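Local coordinates for hydrolase family protein (PDB 3CNH) that is a predicted hydrolase of the haloacid dehalogenase-like superfamily and probably acts as a phosphatase, with a sodium ion bound in its metal site, at residues A[103-108]-A[128-133]; A[18-23]-A[79-84]; A[37-42]-A[63-68]. All blocks are in the same frame, centred on the assembly; numbering follows the deposited sequence. Where two conformers were deposited one is given.

Contact 1. Residues A[103-108]-A[128-133]; sequences RMYSLN and LLAFFT
In the Rossmann-like parallel sheet of this HAD-superfamily hydrolase, Ser-106, Leu-107 and Asn-108 pair with Phe-131, Phe-132 and Thr-133, the two strands of a beta-alpha-beta unit whose crossover is helix 112-122. The short segments run nearly parallel, at 11°, and strand 131-133 forms one border of the sheet. Four backbone bonds join them: Leu-129 N to Met-104 O, almost straight, then Ser-106 N to Ala-130 O, Phe-132 N to Ser-106 O and Asn-108 N to Phe-132 O.

On the face that carries Tyr-105, Leu-107 and Phe-132, the packing is apolar. The side chains of Tyr-105 and Phe-132 lie side by side and point the same way; their ring planes are only 16° apart, yet slid so far that the faces barely overlap, with centroids 5.5 Å apart. The closest touch is CB of Tyr-105 on CE2 of Phe-132, at 3.6 Å, with CG and CD2 of the tyrosine close behind. Ala-130, small enough for the place, puts its CB in the plane of the tyrosine ring, at the edge. Leu-107 sends CD1 to CB of Phe-132 (3.6 Å), and helix 144-154 covers both residues.

The other face becomes polar at the C-terminal ends of the strands, where HAD enzymes keep their active site; a phosphate ion bound beside Asn-108 is consistent with a pocket there. The amide of Asn-108 suits this position because its oxygen can accept while its ND2 donates to Asn-115 of the crossover helix. With chi1 at 71°, the side chain turns OD1 back between two hydroxyls. Ser-106 OG and Thr-133 OG1 each donate to OD1 of Asn-108, both at 2.8 Å, and they arrive from opposite faces of the amide plane.

Contact 2. Residues A[18-23]-A[79-84]; sequences NGWDRE and AVMEEQ
Met-81, a selenomethionine, lies over one face of the Trp-20 indole. Its CG makes a CH-pi contact 3.9 Å from the centroid of the six-membered ring, and SE stands 4.5 Å from it, a Met-aromatic contact. The bend at chi3 (51°) folds CE back over the indole, 4.0 Å from CE2 of Trp-20. A methionine chain, flexible and polarisable, suits a broad flat surface. Gln-84 brings CG near the indole plane, at the edge.

Between the backbones of loop and helix one water donates to both Gly-19 O and Met-81 O, at 2.7 Å each. In the next shell Trp-20 NE1 is hydrogen-bonded to Tyr-60 OH, which probably helps to hold the indole's rotation, while Gln-84 NE2 donates to Val-80 O, holding its chain against the helix. An alanine in place of Trp-20 would probably leave Met-81 without the surface it lies on and Tyr-60 without its indole partner.

Asn-18 ND2 donates to Asp-21 OD2 (3.3 Å), and Asp-21 N-caps helix 22-32. The contact ties the loop entering that helix to helix 74-83, in the helical cap inserted after the first strand, as in HAD hydrolases with a C1-type cap.

Contact 3. Residues A[37-42]-A[63-68]; sequences DDFTER and QVVFYQ
The guanidinium of Arg-42 lies flat on the ring of Tyr-67, centres 3.7 Å apart and planes only 6° from parallel, a stacked cation-pi pair. CD of Arg-42 extends the cover over the same ring face, meeting Tyr-67 CE2 at 3.4 Å. The carboxylate of Asp-38 stands at the guanidinium edge, with CG in its plane. Asp-38 has two conformers; in the one given, NE of Arg-42 donates to OD1 of Asp-38 at 3.0 Å, a salt bridge one helical turn apart in which OD1 is met from above the carboxylate plane. On another side of the guanidinium, NH1 of Arg-42 donates to Gln-63 O (2.8 Å), lying in the plane of that carbonyl.

The arginine chain runs extended from CG to NE, long enough to span from helix 36-51 to the end of helix 57-64. Tyr-67 is turned to meet it by chi1 of 56°, which sets CG between its backbone N and carbonyl carbon.

Beside this polar group, helix 36-51 meets the end of helix 57-64 and the residue after it through hydrocarbon. Phe-39 carries CE1 to within 3.5 Å of Val-64 CG1, and Val-65 CG2 approaches the edge of that ring. Branched, compact valines fit closely around the CE1 side of the phenylalanine, and Trp-20 also packs on Phe-39.

Chemically, the arginine's charge is shared between a backbone carbonyl and an aromatic face, and in this conformer also a carboxylate. The flat stack and the bond to the Gln-63 carbonyl in combination probably limit rotation of the guanidinium.

How the contacts relate
Contacts 2 and 3 belong to the helical part of the chain, with centres about 16 Å apart, and they touch where Trp-20 CZ2 meets Phe-39 CZ at 3.9 Å. Along the sequence contact 3 is nested inside the loop that contact 2 closes, so 18-23 and 79-84 bracket helices 36-51 and 57-64. Contact 1 follows later, in the parallel sheet on the opposite side of the chain's centre, about 21 Å from contact 2 and 32 Å from contact 3, centre to centre. Asn-108 of contact 1 and Asn-18 of contact 2 each lie near a bound phosphate, which is consistent with a pocket between sheet and helical cap.

Contact 1. Residues A[103-108]-A[128-133]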
loop_
_atom_site.group_PDB
_atom_site.type_symbol
_atom_site.label_atom_id
_atom_site.label_comp_id
_atom_site.label_asym_id
_atom_site.label_seq_id
_atom_site.Cartn_x
_atom_site.Cartn_y
_atom_site.Cartn_z
ATOM N N ARG A 103 -8.186 -15.632 -6.940
ATOM C CA ARG A 103 -8.625 -14.243 -7.077
ATOM C C ARG A 103 -7.954 -13.458 -5.969
ATOM O O ARG A 103 -8.023 -13.801 -4.793
ATOM C CB ARG A 103 -10.130 -14.115 -6.924
ATOM C CG ARG A 103 -10.928 -14.719 -8.072
ATOM C CD ARG A 103 -12.397 -14.514 -7.836
ATOM N NE ARG A 103 -13.171 -15.067 -8.941
ATOM C CZ ARG A 103 -14.494 -14.980 -8.996
ATOM N NH1 ARG A 103 -15.141 -14.352 -8.039
ATOM N NH2 ARG A 103 -15.145 -15.499 -10.016
HETATM N N MSE A 104 -7.306 -12.383 -6.375
HETATM C CA MSE A 104 -6.551 -11.553 -5.452
HETATM C C MSE A 104 -6.772 -10.081 -5.729
HETATM O O MSE A 104 -6.984 -9.655 -6.860
HETATM C CB MSE A 104 -5.061 -11.924 -5.522
HETATM C CG MSE A 104 -4.840 -13.419 -5.517
HETATM SE SE MSE A 104 -3.003 -13.973 -5.168
HETATM C CE MSE A 104 -2.154 -12.644 -6.300
ATOM N N TYR A 105 -6.674 -9.305 -4.664
ATOM C CA TYR A 105 -6.976 -7.873 -4.696
ATOM C C TYR A 105 -6.006 -7.134 -3.789
ATOM O O TYR A 105 -5.445 -7.728 -2.877
ATOM C CB TYR A 105 -8.399 -7.649 -4.134
ATOM C CG TYR A 105 -9.466 -8.532 -4.740
ATOM C CD1 TYR A 105 -9.715 -9.790 -4.243
ATOM C CD2 TYR A 105 -10.212 -8.109 -5.820
ATOM C CE1 TYR A 105 -10.666 -10.620 -4.840
ATOM C CE2 TYR A 105 -11.180 -8.895 -6.398
ATOM C CZ TYR A 105 -11.414 -10.165 -5.905
ATOM O OH TYR A 105 -12.371 -10.985 -6.498
ATOM N N SER A 106 -5.770 -5.857 -4.074
ATOM C CA SER A 106 -4.992 -5.057 -3.104
ATOM C C SER A 106 -5.941 -4.518 -2.072
ATOM O O SER A 106 -7.134 -4.271 -2.325
ATOM C CB SER A 106 -4.188 -3.886 -3.722
ATOM O OG SER A 106 -4.988 -2.725 -3.905
ATOM N N LEU A 107 -5.363 -4.274 -0.910
ATOM C CA LEU A 107 -6.049 -3.550 0.179
ATOM C C LEU A 107 -4.923 -2.754 0.824
ATOM O O LEU A 107 -4.108 -3.299 1.565
ATOM C CB LEU A 107 -6.752 -4.492 1.160
ATOM C CG LEU A 107 -7.650 -3.774 2.159
ATOM C CD1 LEU A 107 -8.888 -3.174 1.453
ATOM C CD2 LEU A 107 -8.128 -4.659 3.313
ATOM N N ASN A 108 -4.811 -1.498 0.419
ATOM C CA ASN A 108 -3.597 -0.734 0.706
ATOM C C ASN A 108 -3.819 0.729 0.825
ATOM O O ASN A 108 -4.826 1.265 0.349
ATOM C CB ASN A 108 -2.559 -0.966 -0.416
ATOM C CG ASN A 108 -2.939 -0.290 -1.741
ATOM O OD1 ASN A 108 -3.977 -0.586 -2.342
ATOM N ND2 ASN A 108 -2.071 0.619 -2.211
ATOM N N LEU A 128 -3.456 -8.811 -9.626
ATOM C CA LEU A 128 -4.450 -8.261 -8.714
ATOM C C LEU A 128 -5.594 -7.745 -9.585
ATOM O O LEU A 128 -5.400 -6.909 -10.484
ATOM C CB LEU A 128 -3.894 -7.156 -7.803
ATOM C CG LEU A 128 -2.691 -7.575 -6.953
ATOM C CD1 LEU A 128 -2.107 -6.387 -6.150
ATOM C CD2 LEU A 128 -3.069 -8.788 -6.074
ATOM N N LEU A 129 -6.796 -8.186 -9.231
ATOM C CA LEU A 129 -8.017 -7.950 -10.019
ATOM C C LEU A 129 -8.649 -6.595 -9.766
ATOM O O LEU A 129 -9.386 -6.073 -10.576
ATOM C CB LEU A 129 -9.030 -9.092 -9.787
ATOM C CG LEU A 129 -8.472 -10.500 -10.020
ATOM C CD1 LEU A 129 -9.526 -11.473 -9.568
ATOM C CD2 LEU A 129 -8.044 -10.709 -11.489
ATOM N N ALA A 130 -8.387 -6.054 -8.592
ATOM C CA ALA A 130 -8.878 -4.733 -8.223
ATOM C C ALA A 130 -8.004 -4.209 -7.116
ATOM O O ALA A 130 -7.341 -4.974 -6.415
ATOM C CB ALA A 130 -10.343 -4.718 -7.830
ATOM N N PHE A 131 -8.042 -2.907 -6.967
ATOM C CA PHE A 131 -7.176 -2.220 -6.041
ATOM C C PHE A 131 -8.002 -1.410 -5.056
ATOM O O PHE A 131 -8.432 -0.315 -5.368
ATOM C CB PHE A 131 -6.197 -1.320 -6.798
ATOM C CG PHE A 131 -5.186 -2.094 -7.605
ATOM C CD1 PHE A 131 -5.513 -2.588 -8.851
ATOM C CD2 PHE A 131 -3.939 -2.366 -7.071
ATOM C CE1 PHE A 131 -4.598 -3.329 -9.573
ATOM C CE2 PHE A 131 -3.004 -3.105 -7.765
ATOM C CZ PHE A 131 -3.346 -3.632 -9.018
ATOM N N PHE A 132 -8.209 -1.990 -3.881
ATOM C CA PHE A 132 -9.020 -1.355 -2.828
ATOM C C PHE A 132 -8.080 -0.475 -2.023
ATOM O O PHE A 132 -7.587 -0.823 -0.961
ATOM C CB PHE A 132 -9.733 -2.418 -1.987
ATOM C CG PHE A 132 -10.559 -3.363 -2.817
ATOM C CD1 PHE A 132 -11.357 -2.911 -3.832
ATOM C CD2 PHE A 132 -10.527 -4.717 -2.555
ATOM C CE1 PHE A 132 -12.119 -3.806 -4.614
ATOM C CE2 PHE A 132 -11.311 -5.620 -3.324
ATOM C CZ PHE A 132 -12.078 -5.159 -4.364
ATOM N N THR A 133 -7.839 0.675 -2.621
ATOM C CA THR A 133 -6.845 1.627 -2.157
ATOM C C THR A 133 -7.479 2.794 -1.413
ATOM O O THR A 133 -8.537 3.306 -1.796
ATOM C CB THR A 133 -6.027 2.145 -3.319
ATOM O OG1 THR A 133 -5.467 1.045 -4.062
ATOM C CG2 THR A 133 -4.919 3.097 -2.826
#

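Contact 2. Residues A[18-23]-A[79-84]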
loop_
_atom_site.group_PDB
_atom_site.type_symbol
_atom_site.label_atom_id
_atom_site.label_comp_id
_atom_site.label_asym_id
_atom_site.label_seq_id
_atom_site.Cartn_x
_atom_site.Cartn_y
_atom_site.Cartn_z
ATOM N N ASN A 18 7.902 0.531 0.533
ATOM C CA ASN A 18 6.938 1.602 0.819
ATOM C C ASN A 18 7.128 2.709 -0.206
ATOM O O ASN A 18 8.175 2.804 -0.818
ATOM C CB ASN A 18 7.109 2.139 2.219
ATOM C CG ASN A 18 6.688 1.128 3.251
ATOM O OD1 ASN A 18 5.657 0.490 3.091
ATOM N ND2 ASN A 18 7.503 0.935 4.266
ATOM N N GLY A 19 6.081 3.465 -0.447
ATOM C CA GLY A 19 6.144 4.519 -1.459
ATOM C C GLY A 19 6.678 5.844 -0.963
ATOM O O GLY A 19 7.349 6.571 -1.678
ATOM N N TRP A 20 6.397 6.133 0.290
ATOM C CA TRP A 20 6.730 7.482 0.818
ATOM C C TRP A 20 6.817 7.455 2.342
ATOM O O TRP A 20 6.151 8.182 3.057
ATOM C CB TRP A 20 5.677 8.455 0.284
ATOM C CG TRP A 20 6.010 9.929 0.365
ATOM C CD1 TRP A 20 5.188 10.913 0.859
ATOM C CD2 TRP A 20 7.188 10.586 -0.086
ATOM N NE1 TRP A 20 5.786 12.114 0.749
ATOM C CE2 TRP A 20 7.011 11.966 0.158
ATOM C CE3 TRP A 20 8.385 10.162 -0.672
ATOM C CZ2 TRP A 20 7.993 12.890 -0.117
ATOM C CZ3 TRP A 20 9.350 11.098 -0.972
ATOM C CH2 TRP A 20 9.155 12.448 -0.687
ATOM N N ASP A 21 7.649 6.533 2.810
ATOM C CA ASP A 21 7.892 6.341 4.251
ATOM C C ASP A 21 8.913 7.304 4.801
ATOM O O ASP A 21 9.531 8.106 4.096
ATOM C CB ASP A 21 8.245 4.863 4.603
ATOM C CG ASP A 21 9.643 4.412 4.107
ATOM O OD1 ASP A 21 10.556 5.253 3.894
ATOM O OD2 ASP A 21 9.852 3.163 3.980
ATOM N N ARG A 22 9.069 7.218 6.110
ATOM C CA ARG A 22 9.963 8.113 6.830
ATOM C C ARG A 22 11.360 8.184 6.250
ATOM O O ARG A 22 11.936 9.259 6.068
ATOM C CB ARG A 22 10.048 7.733 8.327
ATOM N N GLU A 23 11.893 7.020 5.926
ATOM C CA GLU A 23 13.288 6.936 5.491
ATOM C C GLU A 23 13.478 7.552 4.110
ATOM O O GLU A 23 14.412 8.291 3.838
ATOM C CB GLU A 23 13.783 5.478 5.534
ATOM C CG GLU A 23 13.730 4.869 6.955
ATOM C CD GLU A 23 12.341 4.314 7.418
ATOM O OE1 GLU A 23 11.326 4.294 6.665
ATOM O OE2 GLU A 23 12.278 3.862 8.589
ATOM N N ALA A 79 8.866 13.209 -9.571
ATOM C CA ALA A 79 9.666 12.170 -10.239
ATOM C C ALA A 79 10.491 11.397 -9.231
ATOM O O ALA A 79 10.558 10.163 -9.261
ATOM C CB ALA A 79 10.594 12.765 -11.310
ATOM N N VAL A 80 11.120 12.141 -8.333
ATOM C CA VAL A 80 11.992 11.532 -7.318
ATOM C C VAL A 80 11.143 10.752 -6.291
ATOM O O VAL A 80 11.540 9.681 -5.802
ATOM C CB VAL A 80 12.945 12.572 -6.670
ATOM C CG1 VAL A 80 13.771 11.914 -5.570
ATOM C CG2 VAL A 80 13.875 13.190 -7.748
HETATM N N MSE A 81 9.951 11.253 -6.000
HETATM C CA MSE A 81 9.037 10.514 -5.106
HETATM C C MSE A 81 8.758 9.145 -5.714
HETATM O O MSE A 81 8.888 8.106 -5.071
HETATM C CB MSE A 81 7.692 11.234 -4.905
HETATM C CG MSE A 81 7.772 12.475 -4.120
HETATM SE SE MSE A 81 6.035 13.346 -3.920
HETATM C CE MSE A 81 5.062 11.850 -3.317
ATOM N N GLU A 82 8.427 9.171 -6.994
ATOM C CA GLU A 82 8.029 7.949 -7.712
ATOM C C GLU A 82 9.140 6.910 -7.701
ATOM O O GLU A 82 8.924 5.692 -7.513
ATOM C CB GLU A 82 7.561 8.298 -9.132
ATOM C CG GLU A 82 6.202 8.948 -9.094
ATOM C CD GLU A 82 5.726 9.423 -10.451
ATOM O OE1 GLU A 82 6.572 9.490 -11.369
ATOM O OE2 GLU A 82 4.520 9.737 -10.551
ATOM N N GLU A 83 10.345 7.407 -7.856
ATOM C CA GLU A 83 11.533 6.557 -7.906
ATOM C C GLU A 83 11.891 5.830 -6.632
ATOM O O GLU A 83 12.750 4.932 -6.651
ATOM C CB GLU A 83 12.751 7.349 -8.355
ATOM C CG GLU A 83 12.589 7.766 -9.786
ATOM C CD GLU A 83 13.530 8.848 -10.156
ATOM O OE1 GLU A 83 14.283 9.311 -9.265
ATOM O OE2 GLU A 83 13.490 9.248 -11.336
ATOM N N GLN A 84 11.246 6.202 -5.546
ATOM C CA GLN A 84 11.493 5.541 -4.254
ATOM C C GLN A 84 10.905 4.136 -4.279
ATOM O O GLN A 84 11.287 3.295 -3.479
ATOM C CB GLN A 84 10.885 6.294 -3.074
ATOM C CG GLN A 84 11.442 7.704 -2.945
ATOM C CD GLN A 84 12.914 7.714 -2.930
ATOM O OE1 GLN A 84 13.527 7.183 -2.007
ATOM N NE2 GLN A 84 13.528 8.328 -3.957
HETATM O O HOH W 1 7.418 5.954 -4.322
#

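Contact 3. Residues A[37-42]-A[63-68]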
loop_
_atom_site.group_PDB
_atom_site.type_symbol
_atom_site.label_atom_id
_atom_site.label_comp_id
_atom_site.label_asym_id
_atom_site.label_seq_id
_atom_site.Cartn_x
_atom_site.Cartn_y
_atom_site.Cartn_z
ATOM N N ASP A 37 12.923 19.519 9.528
ATOM C CA ASP A 37 11.917 19.664 10.596
ATOM C C ASP A 37 10.587 20.229 10.074
ATOM O O ASP A 37 9.509 19.702 10.361
ATOM C CB ASP A 37 12.405 20.565 11.722
ATOM C CG ASP A 37 13.405 19.879 12.634
ATOM O OD1 ASP A 37 13.540 18.636 12.578
ATOM O OD2 ASP A 37 14.031 20.613 13.421
ATOM N N ASP A 38 10.709 21.273 9.267
ATOM C CA ASP A 38 9.537 21.958 8.699
ATOM C C ASP A 38 8.834 20.994 7.743
ATOM O O ASP A 38 7.614 20.848 7.760
ATOM C CB ASP A 38 9.948 23.262 7.986
ATOM C CG ASP A 38 8.786 24.244 7.786
ATOM O OD1 ASP A 38 7.683 24.024 8.323
ATOM O OD2 ASP A 38 9.007 25.285 7.115
ATOM N N PHE A 39 9.628 20.304 6.935
ATOM C CA PHE A 39 9.084 19.342 5.957
ATOM C C PHE A 39 8.316 18.233 6.646
ATOM O O PHE A 39 7.193 17.894 6.269
ATOM C CB PHE A 39 10.225 18.778 5.077
ATOM C CG PHE A 39 9.851 17.584 4.239
ATOM C CD1 PHE A 39 9.092 17.732 3.096
ATOM C CD2 PHE A 39 10.322 16.340 4.544
ATOM C CE1 PHE A 39 8.756 16.663 2.300
ATOM C CE2 PHE A 39 9.990 15.271 3.755
ATOM C CZ PHE A 39 9.201 15.443 2.622
ATOM N N THR A 40 8.925 17.677 7.683
ATOM C CA THR A 40 8.315 16.566 8.411
ATOM C C THR A 40 7.005 16.978 9.084
ATOM O O THR A 40 6.026 16.237 9.033
ATOM C CB THR A 40 9.271 15.959 9.456
ATOM O OG1 THR A 40 10.327 15.309 8.740
ATOM C CG2 THR A 40 8.558 14.892 10.314
ATOM N N GLU A 41 7.020 18.152 9.669
ATOM C CA GLU A 41 5.834 18.652 10.386
ATOM C C GLU A 41 4.690 18.902 9.386
ATOM O O GLU A 41 3.521 18.537 9.604
ATOM C CB GLU A 41 6.151 19.854 11.264
ATOM C CG GLU A 41 5.014 20.115 12.204
ATOM C CD GLU A 41 4.396 18.801 12.723
ATOM O OE1 GLU A 41 3.191 18.523 12.418
ATOM O OE2 GLU A 41 5.134 18.011 13.369
ATOM N N ARG A 42 5.047 19.494 8.263
ATOM C CA ARG A 42 4.045 19.784 7.215
ATOM C C ARG A 42 3.469 18.525 6.594
ATOM O O ARG A 42 2.274 18.406 6.333
ATOM C CB ARG A 42 4.604 20.740 6.167
ATOM C CG ARG A 42 4.791 22.133 6.719
ATOM C CD ARG A 42 5.550 23.055 5.774
ATOM N NE ARG A 42 5.538 24.430 6.239
ATOM C CZ ARG A 42 4.615 25.318 5.861
ATOM N NH1 ARG A 42 3.670 24.936 5.016
ATOM N NH2 ARG A 42 4.630 26.558 6.301
ATOM N N GLN A 63 1.735 22.639 0.132
ATOM C CA GLN A 63 1.872 22.855 1.580
ATOM C C GLN A 63 3.158 22.321 2.169
ATOM O O GLN A 63 3.726 22.899 3.103
ATOM C CB GLN A 63 0.721 22.224 2.351
ATOM C CG GLN A 63 -0.648 22.779 1.987
ATOM C CD GLN A 63 -1.723 22.345 2.953
ATOM O OE1 GLN A 63 -1.449 21.654 3.941
ATOM N NE2 GLN A 63 -2.958 22.763 2.683
ATOM N N VAL A 64 3.609 21.222 1.607
ATOM C CA VAL A 64 4.726 20.471 2.196
ATOM C C VAL A 64 6.101 20.883 1.685
ATOM O O VAL A 64 7.103 20.793 2.412
ATOM C CB VAL A 64 4.474 18.965 2.085
ATOM C CG1 VAL A 64 5.667 18.182 2.574
ATOM C CG2 VAL A 64 3.220 18.583 2.886
ATOM N N VAL A 65 6.123 21.370 0.438
ATOM C CA VAL A 65 7.356 21.751 -0.236
ATOM C C VAL A 65 7.398 23.136 -0.820
ATOM O O VAL A 65 8.322 23.896 -0.538
ATOM C CB VAL A 65 7.714 20.728 -1.358
ATOM C CG1 VAL A 65 9.024 21.115 -2.032
ATOM C CG2 VAL A 65 7.831 19.323 -0.787
ATOM N N PHE A 66 6.375 23.480 -1.593
ATOM C CA PHE A 66 6.367 24.740 -2.356
ATOM C C PHE A 66 5.654 25.886 -1.660
ATOM O O PHE A 66 4.937 26.667 -2.277
ATOM C CB PHE A 66 5.838 24.486 -3.763
ATOM C CG PHE A 66 6.672 23.484 -4.530
ATOM C CD1 PHE A 66 7.826 23.887 -5.178
ATOM C CD2 PHE A 66 6.331 22.146 -4.532
ATOM C CE1 PHE A 66 8.609 22.966 -5.856
ATOM C CE2 PHE A 66 7.106 21.216 -5.205
ATOM C CZ PHE A 66 8.254 21.636 -5.859
ATOM N N TYR A 67 5.968 26.017 -0.380
ATOM C CA TYR A 67 5.410 27.097 0.485
ATOM C C TYR A 67 6.378 28.259 0.526
ATOM O O TYR A 67 6.135 29.319 1.146
ATOM C CB TYR A 67 5.094 26.610 1.911
ATOM C CG TYR A 67 6.254 25.988 2.636
ATOM C CD1 TYR A 67 7.108 26.757 3.411
ATOM C CD2 TYR A 67 6.501 24.617 2.545
ATOM C CE1 TYR A 67 8.184 26.182 4.061
ATOM C CE2 TYR A 67 7.566 24.056 3.193
ATOM C CZ TYR A 67 8.397 24.837 3.946
ATOM O OH TYR A 67 9.454 24.249 4.573
ATOM N N GLN A 68 7.494 28.070 -0.162
ATOM C CA GLN A 68 8.501 29.132 -0.344
ATOM C C GLN A 68 9.189 28.876 -1.676
ATOM O O GLN A 68 8.990 27.804 -2.236
ATOM C CB GLN A 68 9.503 29.187 0.802
ATOM C CG GLN A 68 10.367 27.978 0.936
ATOM C CD GLN A 68 11.314 28.115 2.121
ATOM O OE1 GLN A 68 10.880 28.197 3.270
ATOM N NE2 GLN A 68 12.603 28.175 1.841
#